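Local coordinates for protein ribonuclease VapC (Haemophilus influenzae, PDB 6NKL) that probably acts as the magnesium-dependent RNase toxin of a toxin-antitoxin system, cleaving RNA with a PIN-domain nuclease fold, at residues Trp84-Ile95 with Lys119-Leu127. Sequence-based numbering, arbitrary orientation.
Sequences WANTLKKQGRPI and KEFQRITDL
Trp84 lays its indole against the carbonyl O of Arg123 and against Ile124, Thr125 and Asp126. Ile124 CG2 sits 3.6 Å from the centroid of the five-membered ring of Trp84 and only 12° off the ring normal, a CH-pi contact over the face. With CG2 anti to the backbone N of Ile124, this methyl meets the indole while the CG1 branch, anti to the carbonyl carbon (chi1 -52°), carries CD1 to within 3.7 Å of Ile95 CD1. The six-membered ring of Trp84 runs on past the main chain, CZ3 lying 3.3 Å from the carbonyl O of Arg123. Near the nitrogen, one water accepts from Trp84 NE1 and donates to Asp126 OD1, tying the indole to the carboxylate.

A second cluster surrounds Arg123, whose chain is extended from CG to NE. Its NH1 donates to Gln91 OE1 over 2.7 Å; the acceptor lies in the guanidinium plane, whereas the donor is tilted 35° from the plane of the amide carbonyl. Pro94 CB lies over one guanidinium face, offset toward its rim and 3.2 Å from Arg123 NE. From the same amide, Gln91 NE2 reaches the carbonyl O of Arg123 through another water, so Arg123 holds the Gln91 amide at OE1 directly and at NE2 through water. Further along, Ile95 CG1 packs 3.7 Å from Glu120 CB.

Beyond this shell, helix 97-109 backs the contact: Leu88 rests on Leu100, and Phe121 and Ile124 on Ala103. The contact thus fastens the end of helix 75-89 and its following loop to the 3-10 segment 119-123 and the type I turn 124-127, between strands 112-115 and 128-131. Ile95 and Phe121 lie near Asp99 and Asp6, predicted magnesium ligands, placing their end of the packing beside the probable acidic metal site of the parallel-sheet PIN domain.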
loop_
_atom_site.group_PDB
_atom_site.type_symbol
_atom_site.label_atom_id
_atom_site.label_comp_id
_atom_site.label_asym_id
_atom_site.label_seq_id
_atom_site.Cartn_x
_atom_site.Cartn_y
_atom_site.Cartn_z
ATOM N N TRP B 84 -13.155 -1.074 -2.058
ATOM C CA TRP B 84 -13.440 0.126 -1.291
ATOM C C TRP B 84 -12.896 1.366 -1.975
ATOM O O TRP B 84 -13.521 2.427 -1.902
ATOM C CB TRP B 84 -12.893 -0.032 0.145
ATOM C CG TRP B 84 -13.814 -0.907 0.926
ATOM C CD1 TRP B 84 -13.599 -2.189 1.341
ATOM C CD2 TRP B 84 -15.134 -0.570 1.333
ATOM N NE1 TRP B 84 -14.707 -2.665 1.998
ATOM C CE2 TRP B 84 -15.670 -1.691 1.998
ATOM C CE3 TRP B 84 -15.917 0.570 1.192
ATOM C CZ2 TRP B 84 -16.965 -1.703 2.531
ATOM C CZ3 TRP B 84 -17.207 0.568 1.726
ATOM C CH2 TRP B 84 -17.723 -0.568 2.378
ATOM N N ALA B 85 -11.771 1.257 -2.671
ATOM C CA ALA B 85 -11.337 2.366 -3.521
ATOM C C ALA B 85 -12.413 2.738 -4.540
ATOM O O ALA B 85 -12.627 3.918 -4.834
ATOM C CB ALA B 85 -10.056 2.003 -4.263
ATOM N N ASN B 86 -13.087 1.749 -5.102
ATOM C CA ASN B 86 -14.141 2.048 -6.075
ATOM C C ASN B 86 -15.319 2.739 -5.398
ATOM O O ASN B 86 -15.739 3.830 -5.806
ATOM C CB ASN B 86 -14.583 0.763 -6.753
ATOM C CG ASN B 86 -15.731 0.977 -7.699
ATOM O OD1 ASN B 86 -16.826 0.418 -7.526
ATOM N ND2 ASN B 86 -15.493 1.785 -8.712
ATOM N N THR B 87 -15.835 2.139 -4.318
ATOM C CA THR B 87 -16.925 2.758 -3.569
ATOM C C THR B 87 -16.555 4.162 -3.113
ATOM O O THR B 87 -17.343 5.100 -3.271
ATOM C CB THR B 87 -17.305 1.881 -2.375
ATOM O OG1 THR B 87 -17.847 0.630 -2.828
ATOM C CG2 THR B 87 -18.334 2.558 -1.512
ATOM N N LEU B 88 -15.350 4.345 -2.584
ATOM C CA LEU B 88 -15.005 5.636 -2.018
ATOM C C LEU B 88 -14.723 6.696 -3.069
ATOM O O LEU B 88 -14.610 7.875 -2.714
ATOM C CB LEU B 88 -13.798 5.484 -1.086
ATOM C CG LEU B 88 -14.026 4.639 0.176
ATOM C CD1 LEU B 88 -12.729 4.373 0.916
ATOM C CD2 LEU B 88 -14.984 5.311 1.114
ATOM N N LYS B 89 -14.617 6.315 -4.343
ATOM C CA LYS B 89 -14.359 7.292 -5.394
ATOM C C LYS B 89 -15.525 8.251 -5.546
ATOM O O LYS B 89 -15.330 9.432 -5.843
ATOM C CB LYS B 89 -14.097 6.571 -6.716
ATOM N N LYS B 90 -16.739 7.761 -5.346
ATOM C CA LYS B 90 -17.929 8.594 -5.443
ATOM C C LYS B 90 -18.045 9.596 -4.303
ATOM O O LYS B 90 -18.705 10.629 -4.473
ATOM C CB LYS B 90 -19.162 7.687 -5.467
ATOM N N GLN B 91 -17.394 9.338 -3.166
ATOM C CA GLN B 91 -17.650 10.073 -1.935
ATOM C C GLN B 91 -16.656 11.193 -1.703
ATOM O O GLN B 91 -16.628 11.772 -0.609
ATOM C CB GLN B 91 -17.645 9.119 -0.750
ATOM C CG GLN B 91 -18.712 8.048 -0.799
ATOM C CD GLN B 91 -18.610 7.084 0.387
ATOM O OE1 GLN B 91 -18.009 7.402 1.424
ATOM N NE2 GLN B 91 -19.207 5.912 0.244
ATOM N N GLY B 92 -15.824 11.498 -2.693
ATOM C CA GLY B 92 -14.921 12.633 -2.598
ATOM C C GLY B 92 -13.664 12.430 -1.766
ATOM O O GLY B 92 -13.320 13.297 -0.954
ATOM N N ARG B 93 -12.956 11.319 -1.976
ATOM C CA ARG B 93 -11.766 10.938 -1.215
ATOM C C ARG B 93 -11.908 11.257 0.281
ATOM O O ARG B 93 -11.118 12.025 0.831
ATOM C CB ARG B 93 -10.506 11.582 -1.788
ATOM C CG ARG B 93 -10.677 12.969 -2.382
ATOM C CD ARG B 93 -9.371 13.456 -3.010
ATOM N NE ARG B 93 -9.332 13.365 -4.474
ATOM N N PRO B 94 -12.911 10.685 0.953
ATOM C CA PRO B 94 -13.030 10.909 2.407
ATOM C C PRO B 94 -11.965 10.213 3.241
ATOM O O PRO B 94 -11.879 10.518 4.433
ATOM C CB PRO B 94 -14.419 10.354 2.741
ATOM C CG PRO B 94 -14.666 9.327 1.693
ATOM C CD PRO B 94 -14.029 9.888 0.428
ATOM N N ILE B 95 -11.170 9.295 2.677
ATOM C CA ILE B 95 -10.172 8.546 3.438
ATOM C C ILE B 95 -8.818 8.679 2.753
ATOM O O ILE B 95 -8.711 8.448 1.546
ATOM C CB ILE B 95 -10.584 7.069 3.570
ATOM C CG1 ILE B 95 -11.930 7.011 4.288
ATOM C CG2 ILE B 95 -9.517 6.288 4.323
ATOM C CD1 ILE B 95 -12.478 5.634 4.503
ATOM N N LYS B 119 -12.836 9.260 12.175
ATOM C CA LYS B 119 -14.232 8.868 12.031
ATOM C C LYS B 119 -14.559 8.431 10.603
ATOM O O LYS B 119 -15.521 7.678 10.403
ATOM C CB LYS B 119 -15.132 10.034 12.475
ATOM C CG LYS B 119 -15.680 9.906 13.900
ATOM N N GLU B 120 -13.763 8.875 9.623
ATOM C CA GLU B 120 -13.927 8.450 8.237
ATOM C C GLU B 120 -14.101 6.953 8.102
ATOM O O GLU B 120 -14.779 6.483 7.178
ATOM C CB GLU B 120 -12.711 8.823 7.393
ATOM C CG GLU B 120 -12.319 10.220 7.364
ATOM C CD GLU B 120 -11.363 10.505 8.449
ATOM O OE1 GLU B 120 -11.848 10.571 9.587
ATOM O OE2 GLU B 120 -10.146 10.611 8.162
ATOM N N PHE B 121 -13.399 6.176 8.940
ATOM C CA PHE B 121 -13.416 4.723 8.786
ATOM C C PHE B 121 -14.816 4.148 8.862
ATOM O O PHE B 121 -15.032 3.009 8.422
ATOM C CB PHE B 121 -12.530 4.053 9.853
ATOM C CG PHE B 121 -11.037 4.092 9.544
ATOM C CD1 PHE B 121 -10.558 3.926 8.238
ATOM C CD2 PHE B 121 -10.127 4.273 10.560
ATOM C CE1 PHE B 121 -9.186 3.953 7.977
ATOM C CE2 PHE B 121 -8.770 4.286 10.311
ATOM C CZ PHE B 121 -8.300 4.124 9.016
ATOM N N GLN B 122 -15.786 4.896 9.392
ATOM C CA GLN B 122 -17.153 4.372 9.415
ATOM C C GLN B 122 -17.713 4.156 8.014
ATOM O O GLN B 122 -18.665 3.386 7.865
ATOM C CB GLN B 122 -18.087 5.308 10.194
ATOM C CG GLN B 122 -18.293 6.650 9.549
ATOM C CD GLN B 122 -18.951 7.680 10.463
ATOM O OE1 GLN B 122 -19.234 7.411 11.636
ATOM N NE2 GLN B 122 -19.182 8.878 9.924
ATOM N N ARG B 123 -17.139 4.801 6.984
ATOM C CA ARG B 123 -17.599 4.589 5.605
ATOM C C ARG B 123 -17.221 3.209 5.072
ATOM O O ARG B 123 -17.805 2.738 4.083
ATOM C CB ARG B 123 -17.013 5.657 4.680
ATOM C CG ARG B 123 -17.276 7.077 5.156
ATOM C CD ARG B 123 -16.469 8.079 4.383
ATOM N NE ARG B 123 -16.865 9.459 4.665
ATOM C CZ ARG B 123 -17.679 10.189 3.890
ATOM N NH1 ARG B 123 -18.178 9.681 2.779
ATOM N NH2 ARG B 123 -17.969 11.446 4.211
ATOM N N ILE B 124 -16.247 2.554 5.697
ATOM C CA ILE B 124 -15.881 1.193 5.334
ATOM C C ILE B 124 -16.704 0.292 6.253
ATOM O O ILE B 124 -16.292 -0.087 7.359
ATOM C CB ILE B 124 -14.386 0.959 5.456
ATOM C CG1 ILE B 124 -13.623 2.034 4.682
ATOM C CG2 ILE B 124 -14.036 -0.372 4.910
ATOM C CD1 ILE B 124 -12.140 1.992 4.954
ATOM N N THR B 125 -17.882 -0.075 5.775
ATOM C CA THR B 125 -18.919 -0.574 6.666
ATOM C C THR B 125 -18.635 -1.961 7.206
ATOM O O THR B 125 -19.233 -2.333 8.221
ATOM C CB THR B 125 -20.247 -0.562 5.924
ATOM O OG1 THR B 125 -20.131 -1.371 4.750
ATOM C CG2 THR B 125 -20.596 0.864 5.493
ATOM N N ASP B 126 -17.747 -2.737 6.577
ATOM C CA ASP B 126 -17.367 -4.037 7.124
ATOM C C ASP B 126 -16.063 -4.013 7.928
ATOM O O ASP B 126 -15.575 -5.072 8.347
ATOM C CB ASP B 126 -17.298 -5.091 6.014
ATOM C CG ASP B 126 -16.191 -4.862 5.025
ATOM O OD1 ASP B 126 -15.696 -5.887 4.470
ATOM O OD2 ASP B 126 -15.834 -3.690 4.775
ATOM N N LEU B 127 -15.515 -2.833 8.191
ATOM C CA LEU B 127 -14.314 -2.716 9.001
ATOM C C LEU B 127 -14.681 -2.790 10.470
ATOM O O LEU B 127 -15.551 -2.053 10.931
ATOM C CB LEU B 127 -13.609 -1.393 8.706
ATOM C CG LEU B 127 -12.409 -1.062 9.573
ATOM C CD1 LEU B 127 -11.362 -2.112 9.372
ATOM C CD2 LEU B 127 -11.889 0.299 9.196
HETATM O O HOH W 1 -14.323 -5.646 2.136
HETATM O O HOH W 2 -19.519 4.052 2.387
#